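Peptidoglycan-N-acetylmuramic acid deacetylase PdaC (Bacillus subtilis subsp. subtilis str. 168, PDB 6H8L) removes the acetyl group from N-acetylmuramic acid residues of peptidoglycan, conferring lysozyme resistance, and also deacetylates short chitin oligomers, here through its zinc-containing polysaccharide deacetylase domain. Local coordinates at residues Ala13-Asp18 against Thr155-Asp160. Residues are numbered along the deposited sequence; the frame is centred on the assembly and turned at random.
Sequences ALTFDD and TILIHD. With ZN (zinc ion), chain C.
With chi1 at 70°, T15 sets OG1 between its own backbone N and carbonyl carbon, from where it reaches I156 O at 2.7 Å. That oxygen also accepts from T15 N, so one residue grips it twice: the amide lies close to the C=O direction, whereas the hydroxyl stands 35° from the carbonyl plane. L157 CG, anti to the backbone N, places CD1 over the face of the D17 carboxylate, above OD2 (3.3 Å). I156 N to A13 O, I158 N to T15 O and D17 N to I158 O continue the ladder between 13-17 and 155-159, neighbouring parallel strands in the distorted beta/alpha barrel of the NodB-homology (carbohydrate esterase family 4) domain. F16 and I158 run side by side, F16 CD1 lying 3.8 Å from I158 CB; T15, L157, D17 and H159 occupy the opposite face. At the strands' C-terminal ends sits the active site, where D18 OD1 binds zinc at 2.0 Å alongside H68 and H72, while D18 OD2 approaches H159 CD2 at 3.2 Å, carboxylate and imidazole planes 44° apart. By similarity D17 is the proton acceptor and H159 the proton donor; R106 forms a salt bridge with D17, and D133 OD1 is hydrogen-bonded to H159 ND1. A water bridges F16 O and D160 OD1, while D160 OD2 is hydrogen-bonded to T25 OG1.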
loop_
_atom_site.group_PDB
_atom_site.type_symbol
_atom_site.label_atom_id
_atom_site.label_comp_id
_atom_site.label_asym_id
_atom_site.label_seq_id
_atom_site.Cartn_x
_atom_site.Cartn_y
_atom_site.Cartn_z
ATOM N N ALA A 13 8.398 -2.903 0.878
ATOM C CA ALA A 13 7.193 -2.076 0.811
ATOM C C ALA A 13 6.022 -2.815 1.448
ATOM O O ALA A 13 5.494 -3.771 0.869
ATOM C CB ALA A 13 6.875 -1.694 -0.633
ATOM N N LEU A 14 5.624 -2.374 2.640
ATOM C CA LEU A 14 4.390 -2.843 3.256
ATOM C C LEU A 14 3.222 -2.045 2.696
ATOM O O LEU A 14 3.255 -0.810 2.681
ATOM C CB LEU A 14 4.457 -2.693 4.776
ATOM C CG LEU A 14 5.562 -3.482 5.466
ATOM C CD1 LEU A 14 5.595 -3.150 6.953
ATOM C CD2 LEU A 14 5.344 -4.966 5.270
ATOM N N THR A 15 2.196 -2.742 2.218
ATOM C CA THR A 15 1.020 -2.071 1.686
ATOM C C THR A 15 -0.221 -2.603 2.386
ATOM O O THR A 15 -0.304 -3.792 2.720
ATOM C CB THR A 15 0.924 -2.227 0.146
ATOM O OG1 THR A 15 0.620 -3.585 -0.227
ATOM C CG2 THR A 15 2.239 -1.821 -0.492
ATOM N N PHE A 16 -1.173 -1.702 2.625
ATOM C CA PHE A 16 -2.340 -1.977 3.451
ATOM C C PHE A 16 -3.588 -1.572 2.687
ATOM O O PHE A 16 -3.741 -0.399 2.324
ATOM C CB PHE A 16 -2.256 -1.217 4.774
ATOM C CG PHE A 16 -1.111 -1.641 5.636
ATOM C CD1 PHE A 16 -1.232 -2.753 6.442
ATOM C CD2 PHE A 16 0.079 -0.942 5.635
ATOM C CE1 PHE A 16 -0.197 -3.163 7.230
ATOM C CE2 PHE A 16 1.131 -1.348 6.428
ATOM C CZ PHE A 16 0.990 -2.464 7.230
ATOM N N ASP A 17 -4.489 -2.528 2.469
ATOM C CA ASP A 17 -5.678 -2.320 1.659
ATOM C C ASP A 17 -6.948 -2.425 2.502
ATOM O O ASP A 17 -7.015 -3.195 3.463
ATOM C CB ASP A 17 -5.760 -3.345 0.516
ATOM C CG ASP A 17 -4.682 -3.151 -0.528
ATOM O OD1 ASP A 17 -3.815 -2.284 -0.336
ATOM O OD2 ASP A 17 -4.703 -3.874 -1.553
ATOM N N ASP A 18 -7.951 -1.634 2.102
ATOM C CA ASP A 18 -9.364 -1.675 2.505
ATOM C C ASP A 18 -9.749 -0.712 3.625
ATOM O O ASP A 18 -10.928 -0.650 3.996
ATOM C CB ASP A 18 -9.798 -3.083 2.939
ATOM C CG ASP A 18 -9.798 -4.071 1.805
ATOM O OD1 ASP A 18 -9.611 -3.647 0.645
ATOM O OD2 ASP A 18 -9.981 -5.282 2.074
ATOM N N THR A 155 7.085 -6.448 -2.131
ATOM C CA THR A 155 5.907 -5.664 -1.776
ATOM C C THR A 155 4.915 -6.611 -1.120
ATOM O O THR A 155 4.507 -7.602 -1.735
ATOM C CB THR A 155 5.304 -4.999 -3.023
ATOM O OG1 THR A 155 6.268 -4.127 -3.618
ATOM C CG2 THR A 155 4.058 -4.188 -2.691
ATOM N N ILE A 156 4.529 -6.297 0.122
ATOM C CA ILE A 156 3.691 -7.164 0.945
ATOM C C ILE A 156 2.267 -6.627 0.956
ATOM O O ILE A 156 2.043 -5.420 1.116
ATOM C CB ILE A 156 4.253 -7.263 2.377
ATOM C CG1 ILE A 156 5.649 -7.892 2.355
ATOM C CG2 ILE A 156 3.325 -8.088 3.279
ATOM C CD1 ILE A 156 6.450 -7.671 3.617
ATOM N N LEU A 157 1.297 -7.532 0.812
ATOM C CA LEU A 157 -0.127 -7.193 0.826
ATOM C C LEU A 157 -0.742 -7.579 2.166
ATOM O O LEU A 157 -0.877 -8.767 2.467
ATOM C CB LEU A 157 -0.873 -7.913 -0.293
ATOM C CG LEU A 157 -2.402 -7.812 -0.261
ATOM C CD1 LEU A 157 -2.843 -6.366 -0.408
ATOM C CD2 LEU A 157 -3.009 -8.691 -1.352
ATOM N N ILE A 158 -1.163 -6.577 2.936
ATOM C CA ILE A 158 -1.892 -6.760 4.187
ATOM C C ILE A 158 -3.160 -5.918 4.100
ATOM O O ILE A 158 -3.254 -4.983 3.306
ATOM C CB ILE A 158 -1.036 -6.365 5.417
ATOM C CG1 ILE A 158 0.252 -7.191 5.437
ATOM C CG2 ILE A 158 -1.814 -6.521 6.723
ATOM C CD1 ILE A 158 1.255 -6.763 6.488
ATOM N N HIS A 159 -4.163 -6.271 4.907
ATOM C CA HIS A 159 -5.418 -5.520 4.955
ATOM C C HIS A 159 -5.598 -4.934 6.348
ATOM O O HIS A 159 -5.730 -5.680 7.321
ATOM C CB HIS A 159 -6.596 -6.422 4.574
ATOM C CG HIS A 159 -6.497 -6.936 3.179
ATOM N ND1 HIS A 159 -5.752 -8.046 2.849
ATOM C CD2 HIS A 159 -6.985 -6.451 2.012
ATOM C CE1 HIS A 159 -5.807 -8.240 1.544
ATOM N NE2 HIS A 159 -6.549 -7.285 1.013
ATOM N N ASP A 160 -5.644 -3.602 6.443
ATOM C CA ASP A 160 -5.657 -2.936 7.752
ATOM C C ASP A 160 -7.064 -2.771 8.317
ATOM O O ASP A 160 -7.389 -1.737 8.907
ATOM C CB ASP A 160 -4.929 -1.589 7.684
ATOM C CG ASP A 160 -5.521 -0.635 6.675
ATOM O OD1 ASP A 160 -5.781 -1.064 5.540
ATOM O OD2 ASP A 160 -5.691 0.558 7.015
HETATM ZN ZN ZN C . -9.609 -4.634 -1.055
HETATM O O HOH W 1 -6.033 0.784 3.567
#